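Local structure of 2-hydroxyhepta-2,4-diene-1,7-dioate isomerase (Mycobacterium abscessus, 3RR6) at residues 62-67 / 226-231; 68-73 / 87-92; 110-115 / 152-157; 187-192 / 248-253. The protein is of uncertain function but, as a probably metal-binding member of the fumarylacetoacetate hydrolase family, may act as an isomerase or a hydrolase such as acetylpyruvate hydrolase. All coordinates share one frame; numbering follows the deposited sequence.

Interactions 1 and 2 hold the same element. Strand 67-70 pairs in parallel with strand 228-230 in interaction 1 and antiparallel with strand 91-94 in interaction 2. Interaction 1 is the more buried of the two, and it packs apolar side chains beside one shared carboxylate. Interaction 2 is partly buried and relies on backbone bonds, an aromatic ring and a methionine. Interaction 3 lies farthest from the centre of the chain, about 21 Å between centres. It is mostly polar and ties a loop to a helix start. Interaction 4 belongs to a separate five-stranded sheet, largely apolar on one face and charged on the other.

Interaction 1: residues 62-67 / 226-231; sequences ILASKV and GDVILT. With EDO (1,2-ethanediol), chain P.
This contact is a parallel strand pairing in the FAH-type fold, with a salt bridge at its start. Val-67 and Val-228 form the bridge, and the loop leading to strand 67-70 runs beside Gly-226 and Asp-227. The backbone bond from Val-228 N to Lys-66 O is 3.2 Å long and nearly straight. Asp-227 does most of the polar work. Its OD1 takes the hydroxyl of Ser-65 on the syn lone pair, with OG to OD1 at 2.6 Å. Lys-66 N reaches the same OD1 from above the carboxylate plane, at 3.3 Å. Ser-65 N adds a weak bond, and a water joins Ser-65 N to OD1. The other oxygen, OD2, meets Lys-66 NZ at 2.8 Å in a salt bridge. A bend at the last torsion of Lys-66 (chi4 -61°) turns NZ back to the carboxylate. Thr-222 O also binds NZ, and Leu-224 N also binds OD2, so both ends of the salt bridge have second partners. This array probably favours the charged form of Asp-227 and limits its rotation. Away from the charges, Val-228 CG2 touches Ala-64 CB at 4.0 Å and Ile-62 CG2. Val-67 CG1 lies against Leu-230 CG. Ala-64 and Val-67 also pack on Ile-99. At the outer end, an ethanediol O1 accepts a bond of 3.0 Å from Leu-63 N.

Interaction 2: residues 68-73 / 87-92; sequences VAMGKN and ESPVIF
The first torsion of Phe-92 (chi1 44°) sets CG between its own backbone N and carbonyl carbon, which turns the ring back over Ala-69. Met-70 is bent at both later torsions (chi2 -78°, chi3 -68°), and the bends carry its methyl toward Pro-89. In the Phe-92 ring, CE2 comes unusually close to Ala-69 CB, 3.2 Å. One ring face also receives Ala-69 O, which lies 3.6 Å above the ring plane and offset toward the rim. Trp-162 meets the Phe-92 ring with its plane steeply inclined. The two segments form an antiparallel pair in the FAH-type fold, strand 67-70 with strand 91-94; strand 228-230 also pairs with strand 67-70. Ala-69 and Phe-92 are the hydrogen-bonded pair, with Ala-69 N to Phe-92 O at 2.8 Å and Phe-92 N to Ala-69 O at 3.0 Å. Met-70 and Ile-91 are the non-hydrogen-bonded pair that follows. Past it, Gly-71 N binds Val-90 O at 2.9 Å. The face bearing Met-70 and Ile-91 is apolar. Met-70 CE touches Pro-89 CB at 3.8 Å, the two side chains lying side by side, while SD rests on Ile-91 CG2. Val-68 CG1 meets Ile-91 CB at 4.1 Å. Trp-216 of helix 210-220 packs on both Pro-89 and Ile-91. Where the strands part, a water donates to Gly-71 O at 2.9 Å and accepts from Val-90 N.

Interaction 3: residues 110-115 / 152-157; sequences PSATEV and ARDHQR. With EDO (1,2-ethanediol), chain E.
Val-115 and Ala-152 form an antiparallel non-hydrogen-bonded pair, and from there loop 111-114 runs past the first turn of helix 153-159, whose N-cap residue is Ala-152. In the FAH-type fold this joins the loop before strand 115-125 to the helix that follows strand 141-152. Next to the pair, Arg-153 N at the helix start donates a hydrogen bond to Glu-114 O at 2.8 Å. Asp-154 answers from the helix side. Its CG sits between its own backbone N and carbonyl carbon (chi1 49°), which aims the carboxylate at the loop. There OD2 accepts Thr-113 N at 2.9 Å and OD1 accepts Glu-114 N at 3.1 Å. Both N-H groups come from above the carboxylate plane, so two successive amides are gripped, one by each oxygen. One residue on, His-155 NE2 binds Ser-111 O at 2.9 Å. Ser-111 O lies near the plane of the imidazole, but the N-H meets it from well above the carbonyl plane. His-155 ND1 is bonded to His-168. The Ser-111 hydroxyl is bonded to an ethanediol, which Arg-164 also holds. Ala-112 CB and Ala-152 CB touch at 3.9 Å, a small apolar patch behind the polar bonds. At the far edge, Glu-114 is fully extended and its OE2 forms a salt bridge with both terminal nitrogens of Arg-157, NH1 at 3.1 Å and NH2 at 3.3 Å. The guanidinium is end-on with OE2 in its plane. The two amide bonds would limit rotation of the Asp-154 carboxylate and hold the loop against the helix start.

Interaction 4: residues 187-192 / 248-253; sequences LEIRTE and VTIEGI
This is an antiparallel strand ladder in the five-stranded mixed sheet of the FAH-type fold. It joins strand 188-193 to strand 245-250; the axes of 188-192 and 248-250 approach to 4.7 Å. Arg-190 and Thr-249 form the hydrogen-bonded pair: Arg-190 N binds Thr-249 O at 2.9 Å, and Thr-249 N binds Arg-190 O at 2.8 Å. Ile-189 with Ile-250 and Thr-191 with Val-248 are the flanking non-hydrogen-bonded pairs. The ladder ends in an exchange with Glu-251. Its backbone N binds Glu-188 O at 2.9 Å, and its carboxylate OE1 accepts Glu-188 N at the same length on its anti lone pair. Glu-251 is extended, with CG anti to N (chi1 -179°), and this lets OE1 reach back to Glu-188 N. Arg-202 forms a salt bridge with OE1. The face with Arg-190 and Thr-249 is polar. The Arg-190 guanidinium has Thr-249 CB over one face, near its rim. NE of Arg-190 forms a salt bridge with Glu-192 OE2 at 2.9 Å, while NH1 makes a weak one with Glu-188 OE2 at 3.5 Å. Glu-188 OE1 is paired with Arg-200, and Thr-249 OG1 with Thr-255. The other face is largely apolar. Ile-189 CG1 lies beside Ile-250 CG1 at 3.9 Å, and Leu-187 CD1 touches Ile-250 CG2. Thr-191 also lies on it, its OG1 hydrogen-bonded to Gln-199. Strand 196-202 lies on the other side of strand 188-193. Ile-146 of strand 141-152 packs on Val-248 and Ile-250, and Leu-121 of strand 115-125 also meets Ile-250.

Interaction 1: residues 62-67 / 226-231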
loop_
_atom_site.group_PDB
_atom_site.type_symbol
_atom_site.label_atom_id
_atom_site.label_comp_id
_atom_site.label_asym_id
_atom_site.label_seq_id
_atom_site.Cartn_x
_atom_site.Cartn_y
_atom_site.Cartn_z
ATOM N N ILE A 62 -5.520 8.150 -1.450
ATOM C CA ILE A 62 -4.833 9.310 -0.887
ATOM C C ILE A 62 -3.903 9.899 -1.939
ATOM O O ILE A 62 -3.454 9.190 -2.847
ATOM C CB ILE A 62 -4.038 8.888 0.384
ATOM C CG1 ILE A 62 -3.775 10.078 1.296
ATOM C CG2 ILE A 62 -2.753 8.170 0.005
ATOM C CD1 ILE A 62 -4.922 10.396 2.210
ATOM N N LEU A 63 -3.651 11.199 -1.831
ATOM C CA LEU A 63 -2.647 11.880 -2.624
ATOM C C LEU A 63 -1.354 11.919 -1.806
ATOM O O LEU A 63 -1.243 12.685 -0.842
ATOM C CB LEU A 63 -3.125 13.297 -2.957
ATOM C CG LEU A 63 -4.426 13.368 -3.765
ATOM C CD1 LEU A 63 -4.827 14.838 -3.977
ATOM C CD2 LEU A 63 -4.260 12.634 -5.077
ATOM N N ALA A 64 -0.420 11.033 -2.148
ATOM C CA ALA A 64 0.846 10.889 -1.422
ATOM C C ALA A 64 1.938 11.716 -2.052
ATOM O O ALA A 64 2.074 11.726 -3.276
ATOM C CB ALA A 64 1.283 9.405 -1.415
ATOM N N SER A 65 2.732 12.399 -1.234
ATOM C CA SER A 65 3.885 13.130 -1.775
ATOM C C SER A 65 5.002 12.168 -2.174
ATOM O O SER A 65 5.713 12.414 -3.145
ATOM C CB SER A 65 4.391 14.209 -0.813
ATOM O OG SER A 65 5.315 13.716 0.132
ATOM N N LYS A 66 5.141 11.067 -1.438
ATOM C CA LYS A 66 6.115 10.035 -1.744
ATOM C C LYS A 66 5.627 8.712 -1.190
ATOM O O LYS A 66 4.771 8.690 -0.296
ATOM C CB LYS A 66 7.499 10.376 -1.183
ATOM C CG LYS A 66 7.568 10.552 0.333
ATOM C CD LYS A 66 8.988 10.918 0.772
ATOM C CE LYS A 66 9.097 11.398 2.217
ATOM N NZ LYS A 66 8.317 12.636 2.514
ATOM N N VAL A 67 6.161 7.635 -1.757
ATOM C CA VAL A 67 5.945 6.276 -1.281
ATOM C C VAL A 67 7.314 5.744 -0.866
ATOM O O VAL A 67 8.247 5.701 -1.674
ATOM C CB VAL A 67 5.343 5.349 -2.367
ATOM C CG1 VAL A 67 5.200 3.926 -1.844
ATOM C CG2 VAL A 67 4.005 5.906 -2.873
ATOM N N GLY A 226 -0.404 12.054 4.217
ATOM C CA GLY A 226 -0.663 11.405 2.954
ATOM C C GLY A 226 0.460 10.522 2.449
ATOM O O GLY A 226 0.235 9.694 1.572
ATOM N N ASP A 227 1.673 10.690 2.979
ATOM C CA ASP A 227 2.768 9.808 2.586
ATOM C C ASP A 227 2.430 8.348 2.907
ATOM O O ASP A 227 1.747 8.048 3.887
ATOM C CB ASP A 227 4.081 10.200 3.267
ATOM C CG ASP A 227 4.737 11.417 2.643
ATOM O OD1 ASP A 227 4.256 11.905 1.587
ATOM O OD2 ASP A 227 5.743 11.886 3.220
ATOM N N VAL A 228 2.936 7.458 2.075
ATOM C CA VAL A 228 2.682 6.029 2.193
ATOM C C VAL A 228 3.990 5.312 2.484
ATOM O O VAL A 228 5.004 5.606 1.854
ATOM C CB VAL A 228 2.065 5.493 0.904
ATOM C CG1 VAL A 228 1.965 3.967 0.923
ATOM C CG2 VAL A 228 0.680 6.105 0.681
ATOM N N ILE A 229 3.965 4.387 3.443
ATOM C CA ILE A 229 5.092 3.484 3.682
ATOM C C ILE A 229 4.625 2.042 3.486
ATOM O O ILE A 229 3.757 1.550 4.215
ATOM C CB ILE A 229 5.708 3.618 5.087
ATOM C CG1 ILE A 229 6.081 5.068 5.389
ATOM C CG2 ILE A 229 6.945 2.700 5.178
ATOM C CD1 ILE A 229 6.470 5.309 6.866
ATOM N N LEU A 230 5.183 1.368 2.486
ATOM C CA LEU A 230 4.895 -0.050 2.251
ATOM C C LEU A 230 5.786 -0.874 3.168
ATOM O O LEU A 230 6.991 -0.645 3.235
ATOM C CB LEU A 230 5.138 -0.418 0.792
ATOM C CG LEU A 230 4.363 0.379 -0.256
ATOM C CD1 LEU A 230 4.659 -0.163 -1.641
ATOM C CD2 LEU A 230 2.861 0.328 0.025
ATOM N N THR A 231 5.200 -1.837 3.866
ATOM C CA THR A 231 5.892 -2.486 4.986
ATOM C C THR A 231 6.655 -3.775 4.656
ATOM O O THR A 231 7.204 -4.401 5.554
ATOM C CB THR A 231 4.914 -2.766 6.132
ATOM O OG1 THR A 231 3.859 -3.621 5.668
ATOM C CG2 THR A 231 4.334 -1.447 6.680
HETATM C C1 EDO P . -6.517 12.945 0.327
HETATM O O1 EDO P . -5.131 13.094 -0.013
HETATM C C2 EDO P . -6.849 13.764 1.574
HETATM O O2 EDO P . -7.392 15.034 1.199
HETATM O O HOH W 1 1.822 13.609 1.277
#

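Interaction 2: residues 68-73 / 87-92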
loop_
_atom_site.group_PDB
_atom_site.type_symbol
_atom_site.label_atom_id
_atom_site.label_comp_id
_atom_site.label_asym_id
_atom_site.label_seq_id
_atom_site.Cartn_x
_atom_site.Cartn_y
_atom_site.Cartn_z
ATOM N N VAL A 68 7.448 5.378 0.402
ATOM C CA VAL A 68 8.659 4.744 0.896
ATOM C C VAL A 68 8.304 3.277 1.077
ATOM O O VAL A 68 7.162 2.948 1.395
ATOM C CB VAL A 68 9.122 5.387 2.226
ATOM C CG1 VAL A 68 10.449 4.784 2.697
ATOM C CG2 VAL A 68 9.250 6.901 2.070
ATOM N N ALA A 69 9.254 2.391 0.815
ATOM C CA ALA A 69 8.992 0.959 0.893
ATOM C C ALA A 69 10.141 0.222 1.556
ATOM O O ALA A 69 11.306 0.601 1.421
ATOM C CB ALA A 69 8.728 0.382 -0.494
ATOM N N MET A 70 9.775 -0.813 2.308
ATOM C CA MET A 70 10.735 -1.726 2.920
ATOM C C MET A 70 11.085 -2.866 1.973
ATOM O O MET A 70 10.220 -3.378 1.269
ATOM C CB MET A 70 10.111 -2.350 4.168
ATOM C CG MET A 70 9.877 -1.388 5.319
ATOM S SD MET A 70 11.369 -0.999 6.236
ATOM C CE MET A 70 11.668 -2.615 6.994
ATOM N N GLY A 71 12.336 -3.302 1.994
ATOM C CA GLY A 71 12.674 -4.585 1.361
ATOM C C GLY A 71 12.167 -5.725 2.234
ATOM O O GLY A 71 12.163 -5.603 3.440
ATOM N N LYS A 72 11.738 -6.824 1.616
ATOM C CA LYS A 72 11.488 -8.078 2.341
ATOM C C LYS A 72 10.691 -7.883 3.659
ATOM O O LYS A 72 9.500 -7.592 3.599
ATOM C CB LYS A 72 12.821 -8.806 2.544
ATOM C CG LYS A 72 13.527 -9.103 1.211
ATOM C CD LYS A 72 14.863 -9.803 1.401
ATOM C CE LYS A 72 15.563 -10.006 0.067
ATOM N NZ LYS A 72 15.902 -8.712 -0.576
ATOM N N ASN A 73 11.325 -8.073 4.822
ATOM C CA ASN A 73 10.749 -7.736 6.150
ATOM C C ASN A 73 9.758 -8.720 6.785
ATOM O O ASN A 73 9.066 -8.362 7.741
ATOM C CB ASN A 73 10.130 -6.317 6.171
ATOM C CG ASN A 73 10.006 -5.749 7.581
ATOM O OD1 ASN A 73 10.879 -5.980 8.426
ATOM N ND2 ASN A 73 8.930 -4.994 7.834
ATOM N N GLU A 87 18.389 -8.020 10.365
ATOM C CA GLU A 87 19.228 -7.033 9.699
ATOM C C GLU A 87 18.493 -5.699 9.739
ATOM O O GLU A 87 17.264 -5.669 9.886
ATOM C CB GLU A 87 19.494 -7.439 8.249
ATOM C CG GLU A 87 20.303 -8.726 8.092
ATOM C CD GLU A 87 21.683 -8.622 8.706
ATOM O OE1 GLU A 87 22.418 -7.663 8.372
ATOM O OE2 GLU A 87 22.038 -9.498 9.526
ATOM N N SER A 88 19.236 -4.603 9.614
ATOM C CA SER A 88 18.623 -3.278 9.637
ATOM C C SER A 88 17.739 -3.090 8.410
ATOM O O SER A 88 17.964 -3.727 7.379
ATOM C CB SER A 88 19.672 -2.164 9.735
ATOM O OG SER A 88 20.740 -2.380 8.835
ATOM N N PRO A 89 16.719 -2.223 8.519
ATOM C CA PRO A 89 15.834 -1.990 7.369
ATOM C C PRO A 89 16.563 -1.502 6.114
ATOM O O PRO A 89 17.540 -0.743 6.217
ATOM C CB PRO A 89 14.899 -0.890 7.875
ATOM C CG PRO A 89 14.881 -1.079 9.343
ATOM C CD PRO A 89 16.271 -1.461 9.696
ATOM N N VAL A 90 16.078 -1.941 4.951
ATOM C CA VAL A 90 16.534 -1.435 3.669
ATOM C C VAL A 90 15.344 -0.733 3.030
ATOM O O VAL A 90 14.327 -1.379 2.760
ATOM C CB VAL A 90 17.001 -2.583 2.748
ATOM C CG1 VAL A 90 17.327 -2.055 1.363
ATOM C CG2 VAL A 90 18.213 -3.280 3.341
ATOM N N ILE A 91 15.439 0.576 2.834
ATOM C CA ILE A 91 14.296 1.325 2.288
ATOM C C ILE A 91 14.587 1.840 0.889
ATOM O O ILE A 91 15.734 1.975 0.488
ATOM C CB ILE A 91 13.871 2.499 3.205
ATOM C CG1 ILE A 91 14.987 3.545 3.332
ATOM C CG2 ILE A 91 13.468 1.953 4.577
ATOM C CD1 ILE A 91 14.565 4.840 4.030
ATOM N N PHE A 92 13.517 2.114 0.156
ATOM C CA PHE A 92 13.634 2.761 -1.153
ATOM C C PHE A 92 12.383 3.568 -1.396
ATOM O O PHE A 92 11.434 3.501 -0.603
ATOM C CB PHE A 92 13.853 1.735 -2.262
ATOM C CG PHE A 92 12.976 0.545 -2.147
ATOM C CD1 PHE A 92 13.372 -0.541 -1.368
ATOM C CD2 PHE A 92 11.748 0.507 -2.781
ATOM C CE1 PHE A 92 12.568 -1.641 -1.233
ATOM C CE2 PHE A 92 10.928 -0.612 -2.645
ATOM C CZ PHE A 92 11.342 -1.677 -1.865
HETATM O O HOH W 2 14.296 -4.310 5.000
#

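Interaction 3: residues 110-115 / 152-157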
loop_
_atom_site.group_PDB
_atom_site.type_symbol
_atom_site.label_atom_id
_atom_site.label_comp_id
_atom_site.label_asym_id
_atom_site.label_seq_id
_atom_site.Cartn_x
_atom_site.Cartn_y
_atom_site.Cartn_z
ATOM N N PRO A 110 7.520 -1.896 -22.182
ATOM C CA PRO A 110 8.185 -2.654 -23.239
ATOM C C PRO A 110 9.645 -2.990 -22.929
ATOM O O PRO A 110 10.170 -3.956 -23.479
ATOM C CB PRO A 110 8.091 -1.741 -24.473
ATOM C CG PRO A 110 7.572 -0.465 -24.023
ATOM C CD PRO A 110 7.053 -0.574 -22.630
ATOM N N SER A 111 10.280 -2.214 -22.053
ATOM C CA SER A 111 11.663 -2.465 -21.672
ATOM C C SER A 111 11.825 -3.504 -20.557
ATOM O O SER A 111 12.955 -3.875 -20.236
ATOM C CB SER A 111 12.341 -1.164 -21.245
ATOM O OG SER A 111 11.757 -0.632 -20.069
ATOM N N ALA A 112 10.715 -3.960 -19.974
ATOM C CA ALA A 112 10.755 -4.917 -18.859
ATOM C C ALA A 112 10.355 -6.309 -19.314
ATOM O O ALA A 112 9.289 -6.486 -19.906
ATOM C CB ALA A 112 9.832 -4.467 -17.733
ATOM N N THR A 113 11.203 -7.287 -19.015
ATOM C CA THR A 113 10.967 -8.679 -19.390
ATOM C C THR A 113 10.472 -9.579 -18.252
ATOM O O THR A 113 9.933 -10.657 -18.518
ATOM C CB THR A 113 12.248 -9.325 -19.973
ATOM O OG1 THR A 113 13.234 -9.478 -18.945
ATOM C CG2 THR A 113 12.811 -8.479 -21.117
ATOM N N GLU A 114 10.656 -9.165 -16.998
ATOM C CA GLU A 114 10.291 -9.995 -15.850
ATOM C C GLU A 114 9.734 -9.121 -14.732
ATOM O O GLU A 114 10.505 -8.492 -14.001
ATOM C CB GLU A 114 11.517 -10.750 -15.333
ATOM C CG GLU A 114 11.211 -11.731 -14.224
ATOM C CD GLU A 114 12.427 -12.513 -13.750
ATOM O OE1 GLU A 114 12.270 -13.303 -12.790
ATOM O OE2 GLU A 114 13.533 -12.344 -14.317
ATOM N N VAL A 115 8.411 -9.086 -14.603
ATOM C CA VAL A 115 7.752 -8.196 -13.645
ATOM C C VAL A 115 7.046 -9.033 -12.582
ATOM O O VAL A 115 6.321 -9.968 -12.914
ATOM C CB VAL A 115 6.747 -7.266 -14.346
ATOM C CG1 VAL A 115 6.025 -6.372 -13.320
ATOM C CG2 VAL A 115 7.468 -6.389 -15.381
ATOM N N ALA A 152 10.155 -4.672 -11.726
ATOM C CA ALA A 152 10.822 -5.272 -12.886
ATOM C C ALA A 152 12.164 -5.860 -12.461
ATOM O O ALA A 152 13.168 -5.149 -12.324
ATOM C CB ALA A 152 11.001 -4.239 -14.009
ATOM N N ARG A 153 12.165 -7.169 -12.223
ATOM C CA ARG A 153 13.350 -7.851 -11.693
ATOM C C ARG A 153 14.554 -7.715 -12.628
ATOM O O ARG A 153 15.694 -7.637 -12.168
ATOM C CB ARG A 153 13.057 -9.340 -11.434
ATOM C CG ARG A 153 11.839 -9.658 -10.574
ATOM C CD ARG A 153 11.835 -8.992 -9.202
ATOM N NE ARG A 153 12.940 -9.419 -8.339
ATOM C CZ ARG A 153 12.868 -10.358 -7.392
ATOM N NH1 ARG A 153 11.738 -11.017 -7.153
ATOM N NH2 ARG A 153 13.950 -10.647 -6.672
ATOM N N ASP A 154 14.313 -7.699 -13.937
ATOM C CA ASP A 154 15.405 -7.532 -14.895
ATOM C C ASP A 154 16.077 -6.171 -14.748
ATOM O O ASP A 154 17.285 -6.038 -14.933
ATOM C CB ASP A 154 14.968 -7.791 -16.349
ATOM C CG ASP A 154 13.706 -7.050 -16.754
ATOM O OD1 ASP A 154 12.707 -7.081 -16.003
ATOM O OD2 ASP A 154 13.698 -6.477 -17.871
ATOM N N HIS A 155 15.302 -5.159 -14.379
ATOM C CA HIS A 155 15.875 -3.835 -14.167
ATOM C C HIS A 155 16.681 -3.759 -12.880
ATOM O O HIS A 155 17.690 -3.063 -12.838
ATOM C CB HIS A 155 14.787 -2.763 -14.200
ATOM C CG HIS A 155 14.128 -2.647 -15.533
ATOM N ND1 HIS A 155 13.048 -1.821 -15.765
ATOM C CD2 HIS A 155 14.394 -3.266 -16.708
ATOM C CE1 HIS A 155 12.672 -1.945 -17.026
ATOM N NE2 HIS A 155 13.480 -2.809 -17.624
ATOM N N GLN A 156 16.254 -4.482 -11.849
ATOM C CA GLN A 156 17.023 -4.573 -10.601
ATOM C C GLN A 156 18.402 -5.182 -10.888
ATOM O O GLN A 156 19.421 -4.701 -10.392
ATOM C CB GLN A 156 16.284 -5.414 -9.552
ATOM C CG GLN A 156 14.963 -4.818 -9.073
ATOM C CD GLN A 156 14.275 -5.613 -7.966
ATOM O OE1 GLN A 156 13.331 -6.346 -8.223
ATOM N NE2 GLN A 156 14.743 -5.455 -6.730
ATOM N N ARG A 157 18.433 -6.240 -11.696
ATOM C CA ARG A 157 19.698 -6.889 -12.049
ATOM C C ARG A 157 20.611 -5.966 -12.857
ATOM O O ARG A 157 21.821 -5.931 -12.620
ATOM C CB ARG A 157 19.452 -8.194 -12.806
ATOM C CG ARG A 157 18.846 -9.297 -11.954
ATOM C CD ARG A 157 18.960 -10.643 -12.656
ATOM N NE ARG A 157 18.222 -10.670 -13.920
ATOM C CZ ARG A 157 16.936 -11.002 -14.055
ATOM N NH1 ARG A 157 16.199 -11.347 -13.007
ATOM N NH2 ARG A 157 16.377 -10.988 -15.260
HETATM C C1 EDO E . 13.219 2.486 -19.250
HETATM O O1 EDO E . 13.200 1.203 -18.625
HETATM C C2 EDO E . 14.435 2.587 -20.146
HETATM O O2 EDO E . 14.288 1.691 -21.264
#

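Interaction 4: residues 187-192 / 248-253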
loop_
_atom_site.group_PDB
_atom_site.type_symbol
_atom_site.label_atom_id
_atom_site.label_comp_id
_atom_site.label_asym_id
_atom_site.label_seq_id
_atom_site.Cartn_x
_atom_site.Cartn_y
_atom_site.Cartn_z
ATOM N N LEU A 187 -2.586 -9.428 11.107
ATOM C CA LEU A 187 -3.558 -9.523 10.021
ATOM C C LEU A 187 -3.069 -10.469 8.939
ATOM O O LEU A 187 -1.903 -10.423 8.579
ATOM C CB LEU A 187 -3.735 -8.140 9.388
ATOM C CG LEU A 187 -4.194 -7.007 10.310
ATOM C CD1 LEU A 187 -4.205 -5.670 9.561
ATOM C CD2 LEU A 187 -5.552 -7.322 10.923
ATOM N N GLU A 188 -3.959 -11.299 8.391
ATOM C CA GLU A 188 -3.599 -12.097 7.209
ATOM C C GLU A 188 -3.420 -11.214 5.988
ATOM O O GLU A 188 -4.206 -10.282 5.756
ATOM C CB GLU A 188 -4.641 -13.176 6.881
ATOM C CG GLU A 188 -4.139 -14.128 5.779
ATOM C CD GLU A 188 -5.178 -15.105 5.254
ATOM O OE1 GLU A 188 -5.185 -16.244 5.738
ATOM O OE2 GLU A 188 -5.944 -14.741 4.328
ATOM N N ILE A 189 -2.387 -11.518 5.207
ATOM C CA ILE A 189 -2.151 -10.882 3.919
ATOM C C ILE A 189 -1.990 -11.987 2.884
ATOM O O ILE A 189 -1.278 -12.965 3.127
ATOM C CB ILE A 189 -0.911 -9.936 3.958
ATOM C CG1 ILE A 189 -0.634 -9.346 2.575
ATOM C CG2 ILE A 189 0.336 -10.651 4.502
ATOM C CD1 ILE A 189 0.324 -8.173 2.620
ATOM N N ARG A 190 -2.670 -11.860 1.747
ATOM C CA ARG A 190 -2.524 -12.872 0.704
ATOM C C ARG A 190 -2.583 -12.267 -0.688
ATOM O O ARG A 190 -3.271 -11.267 -0.912
ATOM C CB ARG A 190 -3.548 -13.998 0.889
ATOM C CG ARG A 190 -4.857 -13.812 0.217
ATOM C CD ARG A 190 -5.652 -15.121 0.195
ATOM N NE ARG A 190 -6.958 -14.857 -0.380
ATOM C CZ ARG A 190 -7.996 -14.352 0.283
ATOM N NH1 ARG A 190 -7.920 -14.075 1.579
ATOM N NH2 ARG A 190 -9.132 -14.143 -0.361
ATOM N N THR A 191 -1.841 -12.862 -1.615
ATOM C CA THR A 191 -1.812 -12.400 -3.001
ATOM C C THR A 191 -2.266 -13.531 -3.899
ATOM O O THR A 191 -1.797 -14.666 -3.736
ATOM C CB THR A 191 -0.400 -11.987 -3.418
ATOM O OG1 THR A 191 0.067 -10.961 -2.540
ATOM C CG2 THR A 191 -0.377 -11.479 -4.865
ATOM N N GLU A 192 -3.182 -13.222 -4.817
ATOM C CA GLU A 192 -3.678 -14.193 -5.794
ATOM C C GLU A 192 -3.417 -13.707 -7.213
ATOM O O GLU A 192 -3.538 -12.522 -7.503
ATOM C CB GLU A 192 -5.182 -14.453 -5.604
ATOM C CG GLU A 192 -5.563 -15.046 -4.269
ATOM C CD GLU A 192 -7.059 -15.324 -4.132
ATOM O OE1 GLU A 192 -7.811 -15.126 -5.117
ATOM O OE2 GLU A 192 -7.478 -15.761 -3.035
ATOM N N VAL A 248 -4.523 -8.479 -3.954
ATOM C CA VAL A 248 -3.919 -8.562 -2.641
ATOM C C VAL A 248 -5.030 -8.309 -1.642
ATOM O O VAL A 248 -5.739 -7.311 -1.740
ATOM C CB VAL A 248 -2.789 -7.521 -2.457
ATOM C CG1 VAL A 248 -2.112 -7.693 -1.106
ATOM C CG2 VAL A 248 -1.747 -7.626 -3.596
ATOM N N THR A 249 -5.185 -9.223 -0.692
ATOM C CA THR A 249 -6.251 -9.142 0.300
ATOM C C THR A 249 -5.616 -9.053 1.690
ATOM O O THR A 249 -4.714 -9.823 2.032
ATOM C CB THR A 249 -7.196 -10.364 0.203
ATOM O OG1 THR A 249 -7.788 -10.403 -1.108
ATOM C CG2 THR A 249 -8.283 -10.312 1.273
ATOM N N ILE A 250 -6.067 -8.089 2.487
ATOM C CA ILE A 250 -5.605 -7.969 3.868
ATOM C C ILE A 250 -6.799 -7.989 4.809
ATOM O O ILE A 250 -7.764 -7.239 4.639
ATOM C CB ILE A 250 -4.741 -6.697 4.100
ATOM C CG1 ILE A 250 -3.492 -6.750 3.220
ATOM C CG2 ILE A 250 -4.336 -6.575 5.585
ATOM C CD1 ILE A 250 -2.524 -5.579 3.399
ATOM N N GLU A 251 -6.720 -8.881 5.791
ATOM C CA GLU A 251 -7.711 -9.011 6.845
ATOM C C GLU A 251 -8.014 -7.652 7.472
ATOM O O GLU A 251 -7.099 -6.908 7.847
ATOM C CB GLU A 251 -7.172 -9.981 7.912
ATOM C CG GLU A 251 -8.113 -10.241 9.064
ATOM C CD GLU A 251 -7.537 -11.196 10.091
ATOM O OE1 GLU A 251 -6.396 -11.684 9.908
ATOM O OE2 GLU A 251 -8.243 -11.473 11.092
ATOM N N GLY A 252 -9.303 -7.323 7.549
ATOM C CA GLY A 252 -9.748 -6.067 8.153
ATOM C C GLY A 252 -9.729 -4.866 7.230
ATOM O O GLY A 252 -10.158 -3.773 7.627
ATOM N N ILE A 253 -9.237 -5.049 6.005
ATOM C CA ILE A 253 -9.217 -3.970 5.023
ATOM C C ILE A 253 -10.098 -4.321 3.824
ATOM O O ILE A 253 -11.114 -3.666 3.584
ATOM C CB ILE A 253 -7.773 -3.627 4.562
ATOM C CG1 ILE A 253 -6.894 -3.260 5.766
ATOM C CG2 ILE A 253 -7.812 -2.469 3.550
ATOM C CD1 ILE A 253 -5.449 -2.920 5.431
HETATM O O HOH W 3 -6.163 -12.101 3.710
#